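Local coordinates for protein tryptophan synthase alpha chain (Campylobacter jejuni, PDB 3THA) that probably cleaves indoleglycerol phosphate to indole and glyceraldehyde 3-phosphate, as the alpha subunit of tryptophan synthase in the last step of tryptophan biosynthesis, at residues A32-I42 with L239-F250; V109-L120 with E136-I145. All coordinates share one frame; numbering follows the deposited sequence.

Contact 1: A32-I42 with L239-F250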
loop_
_atom_site.group_PDB
_atom_site.type_symbol
_atom_site.label_atom_id
_atom_site.label_comp_id
_atom_site.label_asym_id
_atom_site.label_seq_id
_atom_site.Cartn_x
_atom_site.Cartn_y
_atom_site.Cartn_z
ATOM N N ALA B 32 12.601 22.569 -1.943
ATOM C CA ALA B 32 13.460 23.224 -0.972
ATOM C C ALA B 32 14.079 22.181 -0.060
ATOM O O ALA B 32 15.233 22.305 0.330
ATOM C CB ALA B 32 12.706 24.288 -0.199
ATOM N N PHE B 33 13.317 21.136 0.253
ATOM C CA PHE B 33 13.849 19.976 0.982
ATOM C C PHE B 33 15.098 19.412 0.298
ATOM O O PHE B 33 16.150 19.301 0.910
ATOM C CB PHE B 33 12.787 18.852 1.155
ATOM C CG PHE B 33 13.298 17.635 1.930
ATOM C CD1 PHE B 33 13.878 17.778 3.181
ATOM C CD2 PHE B 33 13.184 16.371 1.419
ATOM C CE1 PHE B 33 14.359 16.684 3.889
ATOM C CE2 PHE B 33 13.661 15.252 2.142
ATOM C CZ PHE B 33 14.261 15.432 3.362
ATOM N N LEU B 34 14.945 19.018 -0.960
ATOM C CA LEU B 34 16.029 18.375 -1.726
ATOM C C LEU B 34 17.282 19.235 -1.765
ATOM O O LEU B 34 18.381 18.755 -1.574
ATOM C CB LEU B 34 15.553 17.998 -3.129
ATOM C CG LEU B 34 14.550 16.810 -3.065
ATOM C CD1 LEU B 34 13.822 16.521 -4.395
ATOM C CD2 LEU B 34 15.231 15.559 -2.562
ATOM N N GLN B 35 17.100 20.529 -1.967
ATOM C CA GLN B 35 18.227 21.402 -2.010
ATOM C C GLN B 35 18.963 21.425 -0.684
ATOM O O GLN B 35 20.131 21.805 -0.643
ATOM C CB GLN B 35 17.788 22.819 -2.407
ATOM C CG GLN B 35 17.147 22.901 -3.786
ATOM C CD GLN B 35 18.152 22.842 -4.947
ATOM O OE1 GLN B 35 19.135 22.080 -4.938
ATOM N NE2 GLN B 35 17.883 23.642 -5.973
ATOM N N ARG B 36 18.303 21.044 0.404
ATOM C CA ARG B 36 18.958 21.095 1.705
ATOM C C ARG B 36 19.443 19.716 2.162
ATOM O O ARG B 36 19.914 19.519 3.275
ATOM C CB ARG B 36 18.068 21.802 2.733
ATOM C CG ARG B 36 18.159 23.355 2.693
ATOM C CD ARG B 36 17.003 24.047 3.424
ATOM N NE ARG B 36 17.191 23.985 4.871
ATOM C CZ ARG B 36 16.501 24.683 5.774
ATOM N NH1 ARG B 36 15.545 25.526 5.402
ATOM N NH2 ARG B 36 16.778 24.537 7.060
ATOM N N LEU B 37 19.354 18.749 1.271
ATOM C CA LEU B 37 19.635 17.368 1.628
ATOM C C LEU B 37 21.098 17.200 2.057
ATOM O O LEU B 37 21.397 16.455 2.974
ATOM C CB LEU B 37 19.268 16.454 0.464
ATOM C CG LEU B 37 19.122 14.975 0.729
ATOM C CD1 LEU B 37 18.056 14.756 1.873
ATOM C CD2 LEU B 37 18.749 14.256 -0.579
ATOM N N ASP B 38 21.995 17.880 1.365
ATOM C CA ASP B 38 23.418 17.908 1.735
ATOM C C ASP B 38 23.689 18.285 3.182
ATOM O O ASP B 38 24.622 17.780 3.762
ATOM C CB ASP B 38 24.210 18.831 0.804
ATOM C CG ASP B 38 24.494 18.182 -0.534
ATOM O OD1 ASP B 38 24.231 16.972 -0.675
ATOM O OD2 ASP B 38 24.968 18.881 -1.445
ATOM N N GLN B 39 22.880 19.152 3.773
ATOM C CA GLN B 39 23.094 19.502 5.184
ATOM C C GLN B 39 22.239 18.732 6.167
ATOM O O GLN B 39 22.291 19.025 7.361
ATOM C CB GLN B 39 22.892 20.989 5.454
ATOM C CG GLN B 39 23.653 21.923 4.543
ATOM C CD GLN B 39 22.659 22.801 3.801
ATOM O OE1 GLN B 39 22.086 23.744 4.372
ATOM N NE2 GLN B 39 22.400 22.454 2.530
ATOM N N SER B 40 21.442 17.775 5.702
ATOM C CA SER B 40 20.648 16.986 6.649
ATOM C C SER B 40 21.431 15.732 7.001
ATOM O O SER B 40 22.294 15.345 6.235
ATOM C CB SER B 40 19.296 16.597 6.033
ATOM O OG SER B 40 19.486 15.590 5.053
ATOM N N PRO B 41 21.121 15.063 8.128
ATOM C CA PRO B 41 21.938 13.891 8.447
ATOM C C PRO B 41 21.510 12.606 7.687
ATOM O O PRO B 41 22.017 11.507 7.957
ATOM C CB PRO B 41 21.746 13.753 9.959
ATOM C CG PRO B 41 20.350 14.227 10.190
ATOM C CD PRO B 41 19.998 15.210 9.074
ATOM N N ILE B 42 20.629 12.754 6.706
ATOM C CA ILE B 42 20.170 11.635 5.864
ATOM C C ILE B 42 21.190 11.319 4.770
ATOM O O ILE B 42 21.631 12.219 4.038
ATOM C CB ILE B 42 18.838 11.990 5.207
ATOM C CG1 ILE B 42 17.789 12.258 6.295
ATOM C CG2 ILE B 42 18.410 10.926 4.199
ATOM C CD1 ILE B 42 16.551 12.984 5.789
ATOM N N LEU B 239 9.857 24.761 6.528
ATOM C CA LEU B 239 10.980 23.907 6.258
ATOM C C LEU B 239 11.955 23.771 7.426
ATOM O O LEU B 239 12.559 22.727 7.586
ATOM C CB LEU B 239 11.716 24.321 4.992
ATOM C CG LEU B 239 11.799 23.040 4.171
ATOM C CD1 LEU B 239 12.025 23.385 2.731
ATOM C CD2 LEU B 239 12.866 22.068 4.649
ATOM N N ASP B 240 12.123 24.806 8.231
ATOM C CA ASP B 240 13.099 24.718 9.311
ATOM C C ASP B 240 12.644 23.737 10.393
ATOM O O ASP B 240 13.468 23.130 11.082
ATOM C CB ASP B 240 13.360 26.111 9.949
ATOM C CG ASP B 240 13.634 27.200 8.910
ATOM O OD1 ASP B 240 13.031 28.284 9.015
ATOM O OD2 ASP B 240 14.425 26.977 7.968
ATOM N N ILE B 241 11.327 23.642 10.561
ATOM C CA ILE B 241 10.698 22.740 11.521
ATOM C C ILE B 241 10.812 21.313 10.920
ATOM O O ILE B 241 11.284 20.395 11.589
ATOM C CB ILE B 241 9.200 23.151 11.837
ATOM C CG1 ILE B 241 9.108 24.561 12.389
ATOM C CG2 ILE B 241 8.561 22.240 12.859
ATOM C CD1 ILE B 241 7.670 25.016 12.738
ATOM N N ILE B 242 10.433 21.139 9.655
ATOM C CA ILE B 242 10.581 19.821 9.024
ATOM C C ILE B 242 11.984 19.319 9.208
ATOM O O ILE B 242 12.204 18.198 9.607
ATOM C CB ILE B 242 10.317 19.825 7.528
ATOM C CG1 ILE B 242 8.890 20.286 7.248
ATOM C CG2 ILE B 242 10.518 18.438 6.985
ATOM C CD1 ILE B 242 8.612 20.497 5.767
HETATM N N MSE B 243 12.934 20.176 8.910
HETATM C CA MSE B 243 14.345 19.912 9.104
HETATM C C MSE B 243 14.720 19.575 10.570
HETATM O O MSE B 243 15.427 18.603 10.820
HETATM C CB MSE B 243 15.106 21.153 8.645
HETATM C CG MSE B 243 16.389 20.908 7.942
HETATM SE SE MSE B 243 16.107 20.131 6.182
HETATM C CE MSE B 243 18.016 20.258 5.727
ATOM N N LYS B 244 14.280 20.392 11.530
ATOM C CA LYS B 244 14.653 20.184 12.940
ATOM C C LYS B 244 14.182 18.811 13.454
ATOM O O LYS B 244 14.917 18.121 14.152
ATOM C CB LYS B 244 14.169 21.354 13.845
ATOM C CG LYS B 244 13.758 20.980 15.297
ATOM C CD LYS B 244 13.062 22.137 16.039
ATOM C CE LYS B 244 11.958 21.644 16.965
ATOM N NZ LYS B 244 11.921 22.466 18.214
ATOM N N ASP B 245 12.960 18.437 13.097
ATOM C CA ASP B 245 12.364 17.150 13.446
ATOM C C ASP B 245 13.071 15.954 12.783
ATOM O O ASP B 245 13.055 14.852 13.319
ATOM C CB ASP B 245 10.915 17.125 12.993
ATOM C CG ASP B 245 10.036 18.005 13.806
ATOM O OD1 ASP B 245 10.535 18.597 14.785
ATOM O OD2 ASP B 245 8.835 18.113 13.466
ATOM N N ILE B 246 13.663 16.172 11.612
ATOM C CA ILE B 246 14.422 15.146 10.932
ATOM C C ILE B 246 15.843 15.035 11.464
ATOM O O ILE B 246 16.637 14.228 10.987
ATOM C CB ILE B 246 14.482 15.400 9.430
ATOM C CG1 ILE B 246 13.146 15.110 8.788
ATOM C CG2 ILE B 246 15.512 14.549 8.791
ATOM C CD1 ILE B 246 13.061 15.627 7.383
ATOM N N GLU B 247 16.193 15.843 12.437
ATOM C CA GLU B 247 17.504 15.669 13.001
ATOM C C GLU B 247 17.355 15.258 14.454
ATOM O O GLU B 247 18.343 14.923 15.150
ATOM C CB GLU B 247 18.345 16.931 12.821
ATOM C CG GLU B 247 19.835 16.624 12.948
ATOM C CD GLU B 247 20.730 17.615 12.238
ATOM O OE1 GLU B 247 20.288 18.776 12.028
ATOM O OE2 GLU B 247 21.881 17.221 11.906
ATOM N N GLU B 248 16.093 15.298 14.889
ATOM C CA GLU B 248 15.679 14.745 16.174
ATOM C C GLU B 248 15.663 13.228 15.980
ATOM O O GLU B 248 16.135 12.462 16.808
ATOM C CB GLU B 248 14.282 15.259 16.545
ATOM C CG GLU B 248 13.895 15.115 18.019
ATOM C CD GLU B 248 13.024 16.299 18.532
ATOM O OE1 GLU B 248 12.470 17.086 17.701
ATOM O OE2 GLU B 248 12.907 16.459 19.774
ATOM N N ILE B 249 15.153 12.807 14.845
ATOM C CA ILE B 249 15.047 11.400 14.569
ATOM C C ILE B 249 16.426 10.741 14.430
ATOM O O ILE B 249 16.617 9.643 14.921
ATOM C CB ILE B 249 14.096 11.184 13.408
ATOM C CG1 ILE B 249 12.697 11.660 13.829
ATOM C CG2 ILE B 249 14.076 9.711 12.936
ATOM C CD1 ILE B 249 11.681 11.805 12.691
ATOM N N PHE B 250 17.415 11.420 13.860
ATOM C CA PHE B 250 18.694 10.764 13.557
ATOM C C PHE B 250 19.912 11.157 14.411
ATOM O O PHE B 250 21.040 11.068 13.932
ATOM C CB PHE B 250 19.062 10.963 12.073
ATOM C CG PHE B 250 18.182 10.213 11.090
ATOM C CD1 PHE B 250 18.235 8.809 10.990
ATOM C CD2 PHE B 250 17.349 10.909 10.227
ATOM C CE1 PHE B 250 17.436 8.121 10.080
ATOM C CE2 PHE B 250 16.560 10.236 9.300
ATOM C CZ PHE B 250 16.597 8.837 9.220
#
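F33 touches the helix 239-248 through its ring: CE1 lies 3.9 Å from CD1 of I246, which comes in obliquely, and the selenium of the selenomethionine M243 sits near the ring plane, at the edge beside CD1. CG is anti to the backbone N (chi1 -179°), which carries the ring along the inner side of the interface, where F234 also meets it edge-to-face. Next comes R36, the residue that supplies the one polar link between the segments. Its NH1 donates to OD2 of D240 over 3.2 Å, with an N-H...O angle of 163°. The oxygen lies in the guanidinium plane, although the carboxylate itself is turned 43° from that plane. The side chain of M243 crosses that of R36 at a slant; a bend at chi2 brings its methyl CE to 3.4 Å from CB of R36, and the same methyl reaches CB of S40 at 3.9 Å. S40 braces its own turn, since its OG donates to the carbonyl of L37, which also accepts from the S40 backbone N. P41 then sets CG of its ring 3.7 Å from CG of E247 and also meets CB of F250. Deeper in, I42 places CD1 3.5 Å from CG2 of I246 and CG1 3.8 Å from CE2 of the F250 ring. An acidic and basic outer margin thus borders an apolar inner one. Together they pack the end of the helix 27-35 and the turn entering strand 44-48 against the C-terminal helix, closing the ring of helices around a TIM barrel.

Contact 2: V109-L120 with E136-I145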
loop_
_atom_site.group_PDB
_atom_site.type_symbol
_atom_site.label_atom_id
_atom_site.label_comp_id
_atom_site.label_asym_id
_atom_site.label_seq_id
_atom_site.Cartn_x
_atom_site.Cartn_y
_atom_site.Cartn_z
ATOM N N VAL B 109 13.623 3.902 -16.705
ATOM C CA VAL B 109 14.853 3.505 -16.056
ATOM C C VAL B 109 15.995 4.372 -16.526
ATOM O O VAL B 109 16.776 4.832 -15.716
ATOM C CB VAL B 109 15.179 1.994 -16.266
ATOM C CG1 VAL B 109 16.481 1.613 -15.549
ATOM C CG2 VAL B 109 14.042 1.130 -15.765
ATOM N N LYS B 110 16.078 4.596 -17.835
ATOM C CA LYS B 110 17.073 5.488 -18.417
ATOM C C LYS B 110 16.928 6.897 -17.831
ATOM O O LYS B 110 17.902 7.500 -17.385
ATOM C CB LYS B 110 16.912 5.505 -19.941
ATOM C CG LYS B 110 17.652 6.624 -20.659
ATOM C CD LYS B 110 17.710 6.302 -22.144
ATOM C CE LYS B 110 18.277 7.446 -22.977
ATOM N NZ LYS B 110 18.851 6.922 -24.273
ATOM N N LYS B 111 15.703 7.413 -17.832
ATOM C CA LYS B 111 15.457 8.718 -17.250
ATOM C C LYS B 111 15.928 8.814 -15.807
ATOM O O LYS B 111 16.706 9.713 -15.462
ATOM C CB LYS B 111 13.991 9.104 -17.365
ATOM C CG LYS B 111 13.814 10.354 -18.188
ATOM C CD LYS B 111 14.057 11.532 -17.277
ATOM C CE LYS B 111 13.348 12.791 -17.750
ATOM N NZ LYS B 111 13.927 13.375 -19.007
ATOM N N ALA B 112 15.444 7.896 -14.973
ATOM C CA ALA B 112 15.845 7.833 -13.582
ATOM C C ALA B 112 17.375 7.883 -13.440
ATOM O O ALA B 112 17.913 8.643 -12.615
ATOM C CB ALA B 112 15.307 6.605 -12.974
ATOM N N LYS B 113 18.076 7.132 -14.286
ATOM C CA LYS B 113 19.542 7.050 -14.219
ATOM C C LYS B 113 20.230 8.331 -14.672
ATOM O O LYS B 113 21.245 8.732 -14.105
ATOM C CB LYS B 113 20.058 5.846 -15.021
ATOM C CG LYS B 113 21.601 5.704 -15.140
ATOM C CD LYS B 113 22.232 5.233 -13.822
ATOM C CE LYS B 113 23.684 4.800 -13.990
ATOM N NZ LYS B 113 24.226 4.271 -12.702
ATOM N N SER B 114 19.691 8.977 -15.698
ATOM C CA SER B 114 20.286 10.227 -16.155
ATOM C C SER B 114 20.097 11.310 -15.108
ATOM O O SER B 114 20.844 12.286 -15.083
ATOM C CB SER B 114 19.714 10.667 -17.499
ATOM O OG SER B 114 18.323 10.906 -17.418
ATOM N N LEU B 115 19.124 11.116 -14.213
ATOM C CA LEU B 115 18.843 12.096 -13.182
ATOM C C LEU B 115 19.424 11.756 -11.829
ATOM O O LEU B 115 18.913 12.248 -10.819
ATOM C CB LEU B 115 17.327 12.357 -13.075
ATOM C CG LEU B 115 16.949 13.175 -14.328
ATOM C CD1 LEU B 115 15.484 13.196 -14.540
ATOM C CD2 LEU B 115 17.546 14.627 -14.370
ATOM N N GLY B 116 20.446 10.899 -11.808
ATOM C CA GLY B 116 21.140 10.519 -10.567
ATOM C C GLY B 116 20.432 9.572 -9.588
ATOM O O GLY B 116 20.909 9.344 -8.449
ATOM N N ILE B 117 19.288 9.040 -9.987
ATOM C CA ILE B 117 18.661 7.968 -9.230
ATOM C C ILE B 117 19.521 6.699 -9.382
ATOM O O ILE B 117 19.929 6.332 -10.500
ATOM C CB ILE B 117 17.232 7.699 -9.726
ATOM C CG1 ILE B 117 16.399 9.004 -9.722
ATOM C CG2 ILE B 117 16.609 6.491 -8.970
ATOM C CD1 ILE B 117 15.770 9.451 -8.371
ATOM N N CYS B 118 19.787 6.031 -8.262
ATOM C CA CYS B 118 20.736 4.918 -8.244
ATOM C C CYS B 118 20.055 3.593 -7.950
ATOM O O CYS B 118 20.697 2.553 -8.062
ATOM C CB CYS B 118 21.839 5.184 -7.204
ATOM S SG CYS B 118 21.236 4.999 -5.508
ATOM N N ALA B 119 18.771 3.620 -7.551
ATOM C CA ALA B 119 18.028 2.387 -7.216
ATOM C C ALA B 119 16.518 2.564 -7.190
ATOM O O ALA B 119 16.021 3.658 -6.910
ATOM C CB ALA B 119 18.477 1.859 -5.887
ATOM N N LEU B 120 15.786 1.470 -7.405
ATOM C CA LEU B 120 14.340 1.484 -7.329
ATOM C C LEU B 120 13.918 0.467 -6.323
ATOM O O LEU B 120 14.465 -0.622 -6.293
ATOM C CB LEU B 120 13.729 1.054 -8.653
ATOM C CG LEU B 120 14.271 1.626 -9.967
ATOM C CD1 LEU B 120 13.634 0.882 -11.135
ATOM C CD2 LEU B 120 13.950 3.108 -10.082
ATOM N N GLU B 136 15.909 -4.166 -17.681
ATOM C CA GLU B 136 16.256 -2.770 -17.856
ATOM C C GLU B 136 17.165 -2.255 -16.752
ATOM O O GLU B 136 18.041 -1.484 -17.034
ATOM C CB GLU B 136 15.028 -1.895 -17.997
ATOM C CG GLU B 136 14.136 -2.335 -19.112
ATOM C CD GLU B 136 14.850 -2.340 -20.430
ATOM O OE1 GLU B 136 15.621 -1.393 -20.690
ATOM O OE2 GLU B 136 14.649 -3.290 -21.210
ATOM N N CYS B 137 16.983 -2.671 -15.504
ATOM C CA CYS B 137 17.908 -2.193 -14.467
ATOM C C CYS B 137 19.364 -2.670 -14.702
ATOM O O CYS B 137 20.267 -1.844 -14.652
ATOM C CB CYS B 137 17.448 -2.503 -13.048
ATOM S SG CYS B 137 15.865 -1.741 -12.534
ATOM N N GLU B 138 19.605 -3.962 -14.946
ATOM C CA GLU B 138 20.974 -4.394 -15.330
ATOM C C GLU B 138 21.489 -3.479 -16.438
ATOM O O GLU B 138 22.611 -2.969 -16.374
ATOM C CB GLU B 138 21.029 -5.827 -15.887
ATOM C CG GLU B 138 20.795 -6.989 -14.932
ATOM C CD GLU B 138 20.715 -8.351 -15.698
ATOM O OE1 GLU B 138 21.534 -8.602 -16.639
ATOM O OE2 GLU B 138 19.820 -9.167 -15.367
ATOM N N ARG B 139 20.649 -3.275 -17.452
ATOM C CA ARG B 139 21.025 -2.519 -18.655
ATOM C C ARG B 139 21.562 -1.102 -18.376
ATOM O O ARG B 139 22.447 -0.643 -19.089
ATOM C CB ARG B 139 19.854 -2.471 -19.659
ATOM C CG ARG B 139 20.087 -1.536 -20.860
ATOM C CD ARG B 139 18.937 -1.519 -21.872
ATOM N NE ARG B 139 19.066 -2.652 -22.782
ATOM C CZ ARG B 139 18.137 -3.585 -22.950
ATOM N NH1 ARG B 139 16.973 -3.501 -22.313
ATOM N NH2 ARG B 139 18.358 -4.583 -23.789
ATOM N N TYR B 140 21.015 -0.412 -17.371
ATOM C CA TYR B 140 21.427 0.967 -17.064
ATOM C C TYR B 140 22.181 1.111 -15.739
ATOM O O TYR B 140 22.419 2.227 -15.268
ATOM C CB TYR B 140 20.213 1.901 -17.090
ATOM C CG TYR B 140 19.603 2.051 -18.463
ATOM C CD1 TYR B 140 18.461 1.327 -18.815
ATOM C CD2 TYR B 140 20.176 2.907 -19.419
ATOM C CE1 TYR B 140 17.878 1.458 -20.086
ATOM C CE2 TYR B 140 19.619 3.040 -20.702
ATOM C CZ TYR B 140 18.469 2.308 -21.033
ATOM O OH TYR B 140 17.893 2.422 -22.294
ATOM N N ASN B 141 22.562 -0.027 -15.158
ATOM C CA ASN B 141 23.271 -0.054 -13.884
ATOM C C ASN B 141 22.501 0.633 -12.754
ATOM O O ASN B 141 23.010 1.518 -12.065
ATOM C CB ASN B 141 24.663 0.559 -14.036
ATOM C CG ASN B 141 25.697 -0.438 -14.520
ATOM O OD1 ASN B 141 25.503 -1.660 -14.488
ATOM N ND2 ASN B 141 26.827 0.083 -14.930
ATOM N N ILE B 142 21.244 0.229 -12.620
ATOM C CA ILE B 142 20.356 0.675 -11.570
ATOM C C ILE B 142 20.027 -0.604 -10.842
ATOM O O ILE B 142 19.782 -1.646 -11.452
ATOM C CB ILE B 142 19.076 1.293 -12.152
ATOM C CG1 ILE B 142 19.318 2.734 -12.555
ATOM C CG2 ILE B 142 17.997 1.303 -11.146
ATOM C CD1 ILE B 142 19.000 3.728 -11.461
ATOM N N ALA B 143 20.066 -0.539 -9.533
ATOM C CA ALA B 143 19.710 -1.674 -8.751
ATOM C C ALA B 143 18.197 -1.686 -8.517
ATOM O O ALA B 143 17.593 -0.647 -8.184
ATOM C CB ALA B 143 20.458 -1.617 -7.426
ATOM N N LEU B 144 17.605 -2.869 -8.688
ATOM C CA LEU B 144 16.246 -3.191 -8.234
ATOM C C LEU B 144 16.328 -3.883 -6.873
ATOM O O LEU B 144 16.814 -5.019 -6.772
ATOM C CB LEU B 144 15.543 -4.131 -9.234
ATOM C CG LEU B 144 14.093 -4.375 -8.855
ATOM C CD1 LEU B 144 13.320 -3.008 -8.809
ATOM C CD2 LEU B 144 13.409 -5.310 -9.793
ATOM N N ILE B 145 15.852 -3.206 -5.839
ATOM C CA ILE B 145 16.206 -3.516 -4.483
ATOM C C ILE B 145 15.367 -4.677 -4.014
ATOM O O ILE B 145 14.164 -4.730 -4.289
ATOM C CB ILE B 145 16.006 -2.254 -3.573
ATOM C CG1 ILE B 145 16.850 -1.073 -4.052
ATOM C CG2 ILE B 145 16.202 -2.538 -2.067
ATOM C CD1 ILE B 145 18.360 -1.232 -3.834
#
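I142 fills the tight part of the contact, wedged between the helix 105-114 and the strand 117-121. Its CG1 lies 4.0 Å from CB of K113, while CG2, anti to the backbone N, is directed to CG of L120 at 3.9 Å; the two side chains cross at about a right angle. V109 closes the same layer, with CG1 3.8 Å from CD1 of Y140, and L120 sends CD1 to SG of C137. Next to this layer, the strands pair in parallel, A119 beside A143 and L120 beside L144. L120 N donates to A143 O over 2.9 Å and I145 N to L120 O over 3.0 Å; the bond from A143 N to C118 O is weak. On the face holding A119 and A143, CB of A119 also touches CD1 of I145.

The outer side is looser and more polar. There K110 lays its CB over one face of the Y140 ring, 4.0 Å from the centroid and 22° off the normal, a CH-pi contact, while CG of R139 lies over the opposite face, toward the rim. K113 bends at chi2 (74°), carrying NZ to the carbonyl of N141 at 3.1 Å, although the ammonium stands above the carbonyl plane. N141 has positive phi in a Schellman motif, and G116 plays the C-prime part at the end of the other helix. The axes of the helix segments 109-114 and 136-140 come within 9.9 Å and cross at -37°. Neighbouring helices over adjacent parallel strands, with 117-121, 131-140 and 143-148 forming a beta-alpha-beta unit, are the repeating pattern of the TIM barrel.

How the contacts relate
Both contacts belong to one eight-stranded parallel barrel, but their centres are 25 Å apart and their nearest atoms about 8 Å, so they do not touch. Along the chain, contact 2 is nested within the loop that contact 1 closes. Contact 1 joins elements 197 residues apart, bringing the last helix back to the start of the barrel; contact 2 joins consecutive units, strands 117-121 and 143-148 being fourth and fifth in the sheet. Each contact has one side chain near the predicted proton acceptor E46 on strand 44-48: those of I42 and I145 lie about 8 and 7 Å from its side chain. Ring closure and local strand pairing thus both build the barrel around that probable catalytic residue.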